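Local coordinates for ferrous iron uptake transporter protein B (Streptococcus thermophilus, PDB 3TAH), which binds guanine nucleotides through its cytosolic G domain, present here with the adjoining helical domain, and probably drives ferrous iron uptake across the membrane, at residues 62-67 and 71-76; 102-107 and 136-141; 187-192 and 200-205; 237-240 and 246-249. The protein carries 1 engineered substitution. All coordinates share one frame; numbering follows the deposited sequence.

Interaction 1. Residues 62-67 and 71-76; sequences MSPYSP and VARDYL
The backbone carbonyl of Met62 receives the side chain of Arg73, the polar link between residues 62-67 and the helical residues 71-76. NH2 of Arg73 gives a hydrogen bond of 2.8 Å to O of Met62; it is bent, with an N-H...O angle of 142°, and the donor stands well above the carbonyl plane. CG of Arg73 lies anti to its backbone N (chi1 -175°), and a bend at chi3 turns the guanidinium to this carbonyl. A water adds a second link, accepting from NE of Arg73 at 2.8 Å and donating to O of Ser63 at 2.9 Å. NH1 is taken up by a salt bridge to Asp209, so three nitrogens of one group have separate partners that fix its rotation.

Backbone and turn bonds shape the helix start. Val71 N donates to Pro67 O at 2.9 Å, a first-turn bond, and Ser66 is the N-cap. Ser63 forms an ST turn, its OG accepting from Tyr65 N at 3.2 Å, and also bonds to Glu69.

Apolar packing comes from Met62, whose SD lies 4.0 Å from CA of Arg73 and 4.2 Å from CD1 of Leu76, the Met62 and Leu76 side chains crossing at about a right angle.

Helix 67-77 follows the predicted GTP-binding loop 55-58, the position of switch II in G proteins. Ala72 and Leu76 rest on strand 4-10, while Met62 and Arg73 meet Phe200 of helix 198-206.

Interaction 2. Residues 102-107 and 136-141; sequences QLIETG and LGVPVV
Ile104 and Val138 mark the nearest backbone approach, their CA atoms 8.5 Å apart, between the last turns of a helix and an extended residue that leads into strand 140-142, a separation that side chains alone can bridge.

Ile104 does most of the bridging. Its CG1 is anti to the carbonyl carbon (chi1 -65°) and chi2 is extended, which sends CD1 out to the other segment. There CD1 touches two things: CG1 of Val138 at 3.9 Å and, at the same distance of 3.9 Å, the carbonyl O of Leu136. The branch behind it takes part too, since CG1 of Ile104 lies 4.1 Å from CG1 of Val138. The two side chains meet at a slant, methyl against methyl, with CB of each directed at the opposite segment.

Gly107 and Gly137, each with positive phi, are the first residues to leave helical backbone angles. Just before Gly107, Leu103 O accepts from Thr106 OG1 at 2.7 Å, in the carbonyl plane, and from Thr106 N at 3.1 Å, so two donors satisfy one carbonyl.

In the fold, two successive beta-alpha-beta crossovers of the G domain meet here, one through helix 93-105 and one through helix 129-136. Leu136 and Val138 also lie on Ile112 of strand 110-115, Ile104 touches Pro172, and Phe252 and Val256 of helix 241-259 pack on Leu136.

Interaction 3. Residues 187-192 and 200-205; sequences EVLGNS and FYAIKL
Leu189 meets Ala202 and Leu205 across two helices that follow one another in the chain, with CA atoms of Leu189 and Ala202 7.8 Å apart. From CB, which is directed at residues 200-205, the side chain swings CG to the side of the backbone N (chi1 -81°). CG is the first atom to make contact, 4.1 Å from CD1 of Leu205. The branches then divide the work. CD2 lies 3.7 Å from CD1 of Leu205, the shortest approach between the segments, while CD1 lies 3.9 Å from that same methyl and 4.1 Å from CA of Ala202. Thus one methyl of Leu205 faces both branches of Leu189, the two leucines reaching toward each other tip to tip, and the small Ala202 lets a methyl come near the helix backbone.

After Leu189 the chain reverses in a type II' turn to Ser192, closed by the bond from Ser192 N to Leu189 O at 3.0 Å, on its way to helix 198-206. Ile182, Ile185 and Leu186 of helix 176-189 also touch Ala202, extending this seam of the helical domain.

The three residues are buried and meet through carbon alone, which implies that this contact rests on apolar packing and burial rather than directional bonds.

Interaction 4. Residues 237-240 and 246-249; sequences FTED and INER
Asn247, Glu248 and Phe237 have the largest buried areas where residues 237-240, the short connection between helices 220-237 and 241-259 of the helical domain, pack back on the early part of the second helix; each contributes a similar share. Asn247 meets Glu239 from the opposite direction. Its ND2 lies 3.8 Å from OE1 of Glu239, too long for a hydrogen bond, and the amide and carboxylate planes stand 88° apart, so this is a loose polar approach.

Glu248 brings its carboxylate to the aromatic ring: a bend at chi2 (-57°) carries OE2 to within 3.9 Å of CE1 of Phe237, at an oblique position, with the ring and carboxylate planes 60° apart. The other oxygen, OE1, accepts a hydrogen bond from the backbone N of Asp175. Phe237 is shared too, making a cation-pi contact with Arg177 and packing on Ile244 of helix 241-259.

Asp240, at the N-cap of helix 241-259, ends the turn after Thr238, which leaves helical angles with positive phi.

Phe237, Glu239 and Asn247 also touch a crystal neighbour, so their exact poses may owe something to packing. One long polar approach and one oblique oxygen-ring contact imply weak direct contact between the segments; Arg177 on Phe237 and Asp175 N on Glu248 probably help to hold the side chains.

Along the chain the contacts follow in series, interactions 1 and 2 in the G domain and interactions 3 and 4 in the helical domain. Their centres are 18 to 22 Å apart, yet all pairs touch except interactions 1 and 4, whose nearest atoms are about 7 Å apart. Interactions 1 and 2 meet where Met62 N approaches Gln102 OE1 at 2.9 Å, probably a hydrogen bond. Across the domain boundary, Arg73 CG packs on Phe200 CZ at 3.8 Å, and Glu105 OE1 forms a salt bridge with Arg249 NH1 at 3.0 Å. Interactions 1 and 2 thus each reach helix 198-206, and interaction 2 also helix 241-259, consistent with the nucleotide-binding and helical domains holding to each other closely.

Interaction 1. Residues 62-67 and 71-76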
loop_
_atom_site.group_PDB
_atom_site.type_symbol
_atom_site.label_atom_id
_atom_site.label_comp_id
_atom_site.label_asym_id
_atom_site.label_seq_id
_atom_site.Cartn_x
_atom_site.Cartn_y
_atom_site.Cartn_z
ATOM N N MET A 62 4.710 -3.897 -5.085
ATOM C CA MET A 62 3.978 -3.623 -6.329
ATOM C C MET A 62 4.985 -3.410 -7.470
ATOM O O MET A 62 5.131 -2.306 -8.019
ATOM C CB MET A 62 3.015 -2.449 -6.148
ATOM C CG MET A 62 1.738 -2.878 -5.447
ATOM S SD MET A 62 0.480 -1.589 -5.440
ATOM C CE MET A 62 1.282 -0.515 -4.330
ATOM N N SER A 63 5.658 -4.503 -7.810
ATOM C CA SER A 63 6.638 -4.527 -8.890
ATOM C C SER A 63 5.964 -4.994 -10.185
ATOM O O SER A 63 4.841 -5.499 -10.161
ATOM C CB SER A 63 7.810 -5.446 -8.531
ATOM O OG SER A 63 7.570 -6.766 -9.003
ATOM N N PRO A 64 6.648 -4.841 -11.333
ATOM C CA PRO A 64 6.019 -5.256 -12.591
ATOM C C PRO A 64 6.162 -6.753 -12.928
ATOM O O PRO A 64 5.709 -7.175 -13.991
ATOM C CB PRO A 64 6.728 -4.368 -13.646
ATOM C CG PRO A 64 8.023 -3.952 -13.042
ATOM C CD PRO A 64 7.960 -4.203 -11.538
ATOM N N TYR A 65 6.737 -7.543 -12.023
ATOM C CA TYR A 65 7.218 -8.891 -12.324
ATOM C C TYR A 65 6.315 -10.073 -11.966
ATOM O O TYR A 65 6.731 -11.225 -12.128
ATOM C CB TYR A 65 8.590 -9.061 -11.659
ATOM C CG TYR A 65 9.575 -7.974 -12.071
ATOM C CD1 TYR A 65 9.879 -7.766 -13.415
ATOM C CD2 TYR A 65 10.200 -7.158 -11.120
ATOM C CE1 TYR A 65 10.774 -6.782 -13.811
ATOM C CE2 TYR A 65 11.107 -6.163 -11.510
ATOM C CZ TYR A 65 11.382 -5.984 -12.863
ATOM O OH TYR A 65 12.262 -5.017 -13.293
ATOM N N SER A 66 5.102 -9.833 -11.475
ATOM C CA SER A 66 4.152 -10.939 -11.338
ATOM C C SER A 66 2.742 -10.501 -11.697
ATOM O O SER A 66 2.388 -9.331 -11.486
ATOM C CB SER A 66 4.189 -11.562 -9.944
ATOM O OG SER A 66 3.451 -10.808 -9.018
ATOM N N PRO A 67 1.936 -11.437 -12.240
ATOM C CA PRO A 67 0.546 -11.152 -12.561
ATOM C C PRO A 67 -0.261 -10.660 -11.366
ATOM O O PRO A 67 -1.095 -9.786 -11.517
ATOM C CB PRO A 67 0.020 -12.512 -13.020
ATOM C CG PRO A 67 1.226 -13.157 -13.629
ATOM C CD PRO A 67 2.317 -12.795 -12.699
ATOM N N VAL A 71 -2.223 -7.150 -11.001
ATOM C CA VAL A 71 -3.644 -7.070 -10.663
ATOM C C VAL A 71 -3.866 -6.098 -9.503
ATOM O O VAL A 71 -4.748 -5.239 -9.576
ATOM C CB VAL A 71 -4.247 -8.475 -10.371
ATOM C CG1 VAL A 71 -5.491 -8.416 -9.447
ATOM C CG2 VAL A 71 -4.569 -9.152 -11.708
ATOM N N ALA A 72 -3.056 -6.217 -8.457
ATOM C CA ALA A 72 -3.219 -5.351 -7.281
ATOM C C ALA A 72 -3.008 -3.887 -7.664
ATOM O O ALA A 72 -3.826 -3.018 -7.343
ATOM C CB ALA A 72 -2.282 -5.763 -6.165
ATOM N N ARG A 73 -1.914 -3.610 -8.367
ATOM C CA ARG A 73 -1.607 -2.245 -8.785
ATOM C C ARG A 73 -2.706 -1.618 -9.645
ATOM O O ARG A 73 -3.178 -0.516 -9.336
ATOM C CB ARG A 73 -0.286 -2.205 -9.552
ATOM C CG ARG A 73 0.156 -0.809 -9.901
ATOM C CD ARG A 73 1.177 -0.794 -10.998
ATOM N NE ARG A 73 2.459 -1.360 -10.594
ATOM C CZ ARG A 73 3.613 -1.159 -11.229
ATOM N NH1 ARG A 73 3.668 -0.393 -12.319
ATOM N NH2 ARG A 73 4.721 -1.730 -10.773
ATOM N N ASP A 74 -3.097 -2.306 -10.721
ATOM C CA ASP A 74 -4.111 -1.786 -11.646
ATOM C C ASP A 74 -5.410 -1.483 -10.911
ATOM O O ASP A 74 -6.032 -0.443 -11.127
ATOM C CB ASP A 74 -4.395 -2.754 -12.802
ATOM C CG ASP A 74 -3.208 -2.921 -13.741
ATOM O OD1 ASP A 74 -2.263 -2.096 -13.695
ATOM O OD2 ASP A 74 -3.195 -3.885 -14.527
ATOM N N TYR A 75 -5.817 -2.387 -10.034
ATOM C CA TYR A 75 -7.025 -2.167 -9.272
ATOM C C TYR A 75 -6.899 -0.935 -8.380
ATOM O O TYR A 75 -7.777 -0.066 -8.378
ATOM C CB TYR A 75 -7.365 -3.376 -8.422
ATOM C CG TYR A 75 -8.561 -3.094 -7.573
ATOM C CD1 TYR A 75 -9.840 -3.098 -8.125
ATOM C CD2 TYR A 75 -8.424 -2.796 -6.220
ATOM C CE1 TYR A 75 -10.954 -2.823 -7.344
ATOM C CE2 TYR A 75 -9.520 -2.527 -5.443
ATOM C CZ TYR A 75 -10.781 -2.542 -6.004
ATOM O OH TYR A 75 -11.872 -2.268 -5.212
ATOM N N LEU A 76 -5.809 -0.848 -7.624
ATOM C CA LEU A 76 -5.634 0.301 -6.720
ATOM C C LEU A 76 -5.486 1.648 -7.436
ATOM O O LEU A 76 -5.951 2.661 -6.919
ATOM C CB LEU A 76 -4.466 0.065 -5.757
ATOM C CG LEU A 76 -4.702 -1.096 -4.785
ATOM C CD1 LEU A 76 -3.443 -1.343 -3.977
ATOM C CD2 LEU A 76 -5.925 -0.821 -3.852
HETATM O O HOH W 1 2.575 -3.894 -9.339
#

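Interaction 2. Residues 102-107 and 136-141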
loop_
_atom_site.group_PDB
_atom_site.type_symbol
_atom_site.label_atom_id
_atom_site.label_comp_id
_atom_site.label_asym_id
_atom_site.label_seq_id
_atom_site.Cartn_x
_atom_site.Cartn_y
_atom_site.Cartn_z
ATOM N N GLN A 102 4.201 1.560 -0.144
ATOM C CA GLN A 102 3.724 1.661 -1.511
ATOM C C GLN A 102 2.215 1.828 -1.613
ATOM O O GLN A 102 1.731 2.554 -2.481
ATOM C CB GLN A 102 4.164 0.436 -2.307
ATOM C CG GLN A 102 5.669 0.260 -2.397
ATOM C CD GLN A 102 6.031 -1.062 -3.014
ATOM O OE1 GLN A 102 5.595 -1.354 -4.123
ATOM N NE2 GLN A 102 6.808 -1.880 -2.302
ATOM N N LEU A 103 1.485 1.151 -0.729
ATOM C CA LEU A 103 0.029 1.307 -0.646
ATOM C C LEU A 103 -0.366 2.747 -0.294
ATOM O O LEU A 103 -1.274 3.307 -0.919
ATOM C CB LEU A 103 -0.572 0.317 0.351
ATOM C CG LEU A 103 -0.383 -1.173 0.022
ATOM C CD1 LEU A 103 -0.830 -2.049 1.206
ATOM C CD2 LEU A 103 -1.106 -1.596 -1.277
ATOM N N ILE A 104 0.321 3.354 0.680
ATOM C CA ILE A 104 0.033 4.738 1.072
ATOM C C ILE A 104 0.190 5.659 -0.137
ATOM O O ILE A 104 -0.611 6.563 -0.356
ATOM C CB ILE A 104 0.932 5.200 2.258
ATOM C CG1 ILE A 104 0.608 4.388 3.527
ATOM C CG2 ILE A 104 0.744 6.706 2.533
ATOM C CD1 ILE A 104 1.596 4.548 4.705
ATOM N N GLU A 105 1.230 5.413 -0.928
ATOM C CA GLU A 105 1.565 6.251 -2.078
ATOM C C GLU A 105 0.516 6.222 -3.206
ATOM O O GLU A 105 0.477 7.136 -4.028
ATOM C CB GLU A 105 2.944 5.861 -2.601
ATOM C CG GLU A 105 4.032 6.264 -1.598
ATOM C CD GLU A 105 5.362 5.577 -1.800
ATOM O OE1 GLU A 105 5.477 4.676 -2.663
ATOM O OE2 GLU A 105 6.307 5.957 -1.079
ATOM N N THR A 106 -0.337 5.200 -3.236
ATOM C CA THR A 106 -1.432 5.150 -4.218
ATOM C C THR A 106 -2.447 6.288 -4.036
ATOM O O THR A 106 -3.203 6.625 -4.963
ATOM C CB THR A 106 -2.212 3.811 -4.168
ATOM O OG1 THR A 106 -2.955 3.735 -2.944
ATOM C CG2 THR A 106 -1.282 2.592 -4.335
ATOM N N GLY A 107 -2.482 6.870 -2.837
ATOM C CA GLY A 107 -3.426 7.912 -2.507
ATOM C C GLY A 107 -4.799 7.441 -2.060
ATOM O O GLY A 107 -5.653 8.283 -1.803
ATOM N N LEU A 136 3.376 6.262 11.177
ATOM C CA LEU A 136 3.016 5.845 9.806
ATOM C C LEU A 136 2.019 6.777 9.123
ATOM O O LEU A 136 1.896 6.735 7.899
ATOM C CB LEU A 136 2.445 4.423 9.777
ATOM C CG LEU A 136 3.420 3.270 9.933
ATOM C CD1 LEU A 136 2.649 1.947 9.985
ATOM C CD2 LEU A 136 4.466 3.248 8.796
ATOM N N GLY A 137 1.310 7.591 9.905
ATOM C CA GLY A 137 0.288 8.492 9.392
ATOM C C GLY A 137 -0.956 7.762 8.902
ATOM O O GLY A 137 -1.652 8.256 8.020
ATOM N N VAL A 138 -1.228 6.585 9.467
ATOM C CA VAL A 138 -2.418 5.800 9.133
ATOM C C VAL A 138 -3.023 5.203 10.394
ATOM O O VAL A 138 -2.301 4.927 11.353
ATOM C CB VAL A 138 -2.133 4.639 8.169
ATOM C CG1 VAL A 138 -1.586 5.178 6.840
ATOM C CG2 VAL A 138 -1.206 3.576 8.795
ATOM N N PRO A 139 -4.347 4.991 10.393
ATOM C CA PRO A 139 -4.937 4.262 11.514
ATOM C C PRO A 139 -4.366 2.849 11.598
ATOM O O PRO A 139 -4.110 2.222 10.565
ATOM C CB PRO A 139 -6.435 4.206 11.164
ATOM C CG PRO A 139 -6.650 5.243 10.116
ATOM C CD PRO A 139 -5.356 5.456 9.427
ATOM N N VAL A 140 -4.163 2.365 12.822
ATOM C CA VAL A 140 -3.716 0.997 13.055
ATOM C C VAL A 140 -4.591 0.376 14.149
ATOM O O VAL A 140 -4.794 0.993 15.198
ATOM C CB VAL A 140 -2.228 0.938 13.497
ATOM C CG1 VAL A 140 -1.778 -0.513 13.676
ATOM C CG2 VAL A 140 -1.306 1.654 12.495
ATOM N N VAL A 141 -5.089 -0.831 13.904
ATOM C CA VAL A 141 -5.873 -1.600 14.872
ATOM C C VAL A 141 -5.267 -2.999 15.026
ATOM O O VAL A 141 -5.095 -3.716 14.037
ATOM C CB VAL A 141 -7.349 -1.723 14.428
ATOM C CG1 VAL A 141 -8.143 -2.600 15.415
ATOM C CG2 VAL A 141 -7.993 -0.351 14.304
#

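Interaction 3. Residues 187-192 and 200-205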
loop_
_atom_site.group_PDB
_atom_site.type_symbol
_atom_site.label_atom_id
_atom_site.label_comp_id
_atom_site.label_asym_id
_atom_site.label_seq_id
_atom_site.Cartn_x
_atom_site.Cartn_y
_atom_site.Cartn_z
ATOM N N GLU A 187 6.860 17.922 -11.249
ATOM C CA GLU A 187 6.823 19.117 -12.116
ATOM C C GLU A 187 6.796 18.714 -13.586
ATOM O O GLU A 187 6.004 19.244 -14.352
ATOM C CB GLU A 187 8.045 20.024 -11.912
ATOM C CG GLU A 187 8.162 20.695 -10.561
ATOM C CD GLU A 187 9.597 21.165 -10.237
ATOM O OE1 GLU A 187 10.431 21.339 -11.163
ATOM O OE2 GLU A 187 9.901 21.362 -9.041
ATOM N N VAL A 188 7.652 17.771 -13.973
ATOM C CA VAL A 188 7.697 17.303 -15.346
ATOM C C VAL A 188 6.386 16.611 -15.754
ATOM O O VAL A 188 5.927 16.763 -16.886
ATOM C CB VAL A 188 8.864 16.338 -15.589
ATOM N N LEU A 189 5.794 15.860 -14.828
ATOM C CA LEU A 189 4.537 15.156 -15.094
ATOM C C LEU A 189 3.355 16.084 -15.370
ATOM O O LEU A 189 2.504 15.775 -16.217
ATOM C CB LEU A 189 4.192 14.216 -13.933
ATOM C CG LEU A 189 4.934 12.880 -13.981
ATOM C CD1 LEU A 189 4.782 12.159 -12.653
ATOM C CD2 LEU A 189 4.410 12.005 -15.114
ATOM N N GLY A 190 3.297 17.218 -14.669
ATOM C CA GLY A 190 2.166 18.143 -14.836
ATOM C C GLY A 190 0.865 17.403 -14.561
ATOM O O GLY A 190 0.747 16.746 -13.520
ATOM N N ASN A 191 -0.092 17.483 -15.493
ATOM C CA ASN A 191 -1.400 16.823 -15.356
ATOM C C ASN A 191 -1.512 15.491 -16.112
ATOM O O ASN A 191 -2.618 15.027 -16.405
ATOM C CB ASN A 191 -2.536 17.776 -15.763
ATOM C CG ASN A 191 -2.580 18.063 -17.258
ATOM O OD1 ASN A 191 -1.684 17.681 -18.017
ATOM N ND2 ASN A 191 -3.634 18.764 -17.688
ATOM N N SER A 192 -0.365 14.880 -16.418
ATOM C CA SER A 192 -0.322 13.602 -17.131
ATOM C C SER A 192 -0.857 12.446 -16.314
ATOM O O SER A 192 -1.240 11.423 -16.878
ATOM C CB SER A 192 1.105 13.269 -17.584
ATOM O OG SER A 192 1.491 14.137 -18.631
ATOM N N PHE A 200 2.878 8.131 -6.496
ATOM C CA PHE A 200 3.075 6.736 -6.889
ATOM C C PHE A 200 3.744 6.671 -8.257
ATOM O O PHE A 200 4.710 5.938 -8.453
ATOM C CB PHE A 200 1.745 5.967 -6.956
ATOM C CG PHE A 200 1.904 4.557 -7.421
ATOM C CD1 PHE A 200 2.101 3.540 -6.506
ATOM C CD2 PHE A 200 1.856 4.239 -8.773
ATOM C CE1 PHE A 200 2.268 2.236 -6.927
ATOM C CE2 PHE A 200 2.021 2.923 -9.187
ATOM C CZ PHE A 200 2.223 1.936 -8.260
ATOM N N TYR A 201 3.203 7.433 -9.204
ATOM C CA TYR A 201 3.744 7.448 -10.557
ATOM C C TYR A 201 5.134 8.076 -10.600
ATOM O O TYR A 201 6.002 7.583 -11.313
ATOM C CB TYR A 201 2.808 8.189 -11.504
ATOM C CG TYR A 201 1.579 7.405 -11.849
ATOM C CD1 TYR A 201 1.661 6.289 -12.680
ATOM C CD2 TYR A 201 0.336 7.774 -11.372
ATOM C CE1 TYR A 201 0.534 5.557 -13.007
ATOM C CE2 TYR A 201 -0.792 7.051 -11.699
ATOM C CZ TYR A 201 -0.686 5.950 -12.519
ATOM O OH TYR A 201 -1.809 5.221 -12.835
ATOM N N ALA A 202 5.347 9.151 -9.843
ATOM C CA ALA A 202 6.650 9.811 -9.836
ATOM C C ALA A 202 7.750 8.857 -9.332
ATOM O O ALA A 202 8.835 8.789 -9.905
ATOM C CB ALA A 202 6.612 11.093 -9.013
ATOM N N ILE A 203 7.467 8.120 -8.265
ATOM C CA ILE A 203 8.433 7.180 -7.699
ATOM C C ILE A 203 8.684 6.029 -8.668
ATOM O O ILE A 203 9.830 5.616 -8.855
ATOM C CB ILE A 203 7.992 6.644 -6.323
ATOM C CG1 ILE A 203 8.019 7.772 -5.301
ATOM C CG2 ILE A 203 8.948 5.514 -5.850
ATOM C CD1 ILE A 203 7.305 7.467 -4.022
ATOM N N LYS A 204 7.619 5.508 -9.274
ATOM C CA LYS A 204 7.762 4.457 -10.288
ATOM C C LYS A 204 8.607 4.886 -11.481
ATOM O O LYS A 204 9.414 4.114 -11.984
ATOM C CB LYS A 204 6.390 3.988 -10.768
ATOM C CG LYS A 204 5.668 3.143 -9.743
ATOM C CD LYS A 204 6.104 1.708 -9.821
ATOM C CE LYS A 204 5.715 0.905 -8.593
ATOM N NZ LYS A 204 6.531 1.305 -7.415
ATOM N N LEU A 205 8.417 6.119 -11.937
ATOM C CA LEU A 205 9.220 6.641 -13.030
ATOM C C LEU A 205 10.682 6.768 -12.634
ATOM O O LEU A 205 11.576 6.451 -13.436
ATOM C CB LEU A 205 8.691 7.996 -13.496
ATOM C CG LEU A 205 7.402 7.859 -14.315
ATOM C CD1 LEU A 205 6.702 9.202 -14.411
ATOM C CD2 LEU A 205 7.704 7.267 -15.688
#

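Interaction 4. Residues 237-240 and 246-249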
loop_
_atom_site.group_PDB
_atom_site.type_symbol
_atom_site.label_atom_id
_atom_site.label_comp_id
_atom_site.label_asym_id
_atom_site.label_seq_id
_atom_site.Cartn_x
_atom_site.Cartn_y
_atom_site.Cartn_z
ATOM N N PHE A 237 23.847 9.815 -4.948
ATOM C CA PHE A 237 23.795 8.648 -4.040
ATOM C C PHE A 237 24.882 7.586 -4.295
ATOM O O PHE A 237 25.119 6.734 -3.413
ATOM C CB PHE A 237 22.438 7.934 -4.132
ATOM C CG PHE A 237 21.312 8.584 -3.368
ATOM C CD1 PHE A 237 21.038 8.212 -2.053
ATOM C CD2 PHE A 237 20.486 9.525 -3.970
ATOM C CE1 PHE A 237 19.986 8.774 -1.352
ATOM C CE2 PHE A 237 19.430 10.096 -3.274
ATOM C CZ PHE A 237 19.177 9.721 -1.961
ATOM N N THR A 238 25.548 7.652 -5.456
ATOM C CA THR A 238 26.416 6.582 -6.004
ATOM C C THR A 238 25.747 5.211 -5.895
ATOM O O THR A 238 26.350 4.225 -5.471
ATOM C CB THR A 238 27.878 6.561 -5.426
ATOM O OG1 THR A 238 27.864 6.353 -4.010
ATOM C CG2 THR A 238 28.594 7.854 -5.740
ATOM N N GLU A 239 24.476 5.174 -6.295
ATOM C CA GLU A 239 23.660 3.971 -6.221
ATOM C C GLU A 239 22.661 4.038 -7.382
ATOM O O GLU A 239 22.329 5.135 -7.838
ATOM C CB GLU A 239 22.947 3.989 -4.868
ATOM C CG GLU A 239 22.330 2.689 -4.396
ATOM C CD GLU A 239 23.273 1.826 -3.540
ATOM O OE1 GLU A 239 23.691 2.260 -2.433
ATOM O OE2 GLU A 239 23.579 0.702 -3.967
ATOM N N ASP A 240 22.194 2.889 -7.861
ATOM C CA ASP A 240 21.181 2.864 -8.922
ATOM C C ASP A 240 19.822 3.270 -8.355
ATOM O O ASP A 240 19.536 3.038 -7.173
ATOM C CB ASP A 240 21.093 1.493 -9.597
ATOM C CG ASP A 240 20.518 0.441 -8.693
ATOM O OD1 ASP A 240 21.278 -0.115 -7.885
ATOM O OD2 ASP A 240 19.302 0.180 -8.788
ATOM N N ILE A 246 14.473 1.475 -2.670
ATOM C CA ILE A 246 14.456 0.354 -1.730
ATOM C C ILE A 246 15.062 0.743 -0.391
ATOM O O ILE A 246 14.456 0.517 0.660
ATOM C CB ILE A 246 15.230 -0.875 -2.281
ATOM C CG1 ILE A 246 14.485 -1.532 -3.446
ATOM C CG2 ILE A 246 15.440 -1.890 -1.186
ATOM C CD1 ILE A 246 15.302 -2.661 -4.121
ATOM N N ASN A 247 16.249 1.351 -0.436
ATOM C CA ASN A 247 16.945 1.753 0.786
ATOM C C ASN A 247 16.154 2.797 1.557
ATOM O O ASN A 247 16.076 2.727 2.784
ATOM C CB ASN A 247 18.363 2.271 0.464
ATOM C CG ASN A 247 19.279 1.189 -0.080
ATOM O OD1 ASN A 247 19.033 0.000 0.117
ATOM N ND2 ASN A 247 20.356 1.599 -0.766
ATOM N N GLU A 248 15.565 3.768 0.838
ATOM C CA GLU A 248 14.750 4.810 1.482
ATOM C C GLU A 248 13.493 4.240 2.134
ATOM O O GLU A 248 13.144 4.673 3.234
ATOM C CB GLU A 248 14.396 5.960 0.519
ATOM C CG GLU A 248 15.582 6.846 0.149
ATOM C CD GLU A 248 16.271 7.475 1.349
ATOM O OE1 GLU A 248 15.599 7.981 2.257
ATOM O OE2 GLU A 248 17.510 7.463 1.373
ATOM N N ARG A 249 12.816 3.287 1.485
ATOM C CA ARG A 249 11.656 2.629 2.102
ATOM C C ARG A 249 12.032 1.964 3.431
ATOM O O ARG A 249 11.410 2.207 4.453
ATOM C CB ARG A 249 11.000 1.598 1.167
ATOM C CG ARG A 249 10.362 2.161 -0.076
ATOM C CD ARG A 249 9.592 1.098 -0.882
ATOM N NE ARG A 249 9.149 1.661 -2.159
ATOM C CZ ARG A 249 8.151 2.533 -2.287
ATOM N NH1 ARG A 249 7.450 2.934 -1.228
ATOM N NH2 ARG A 249 7.841 3.005 -3.493
#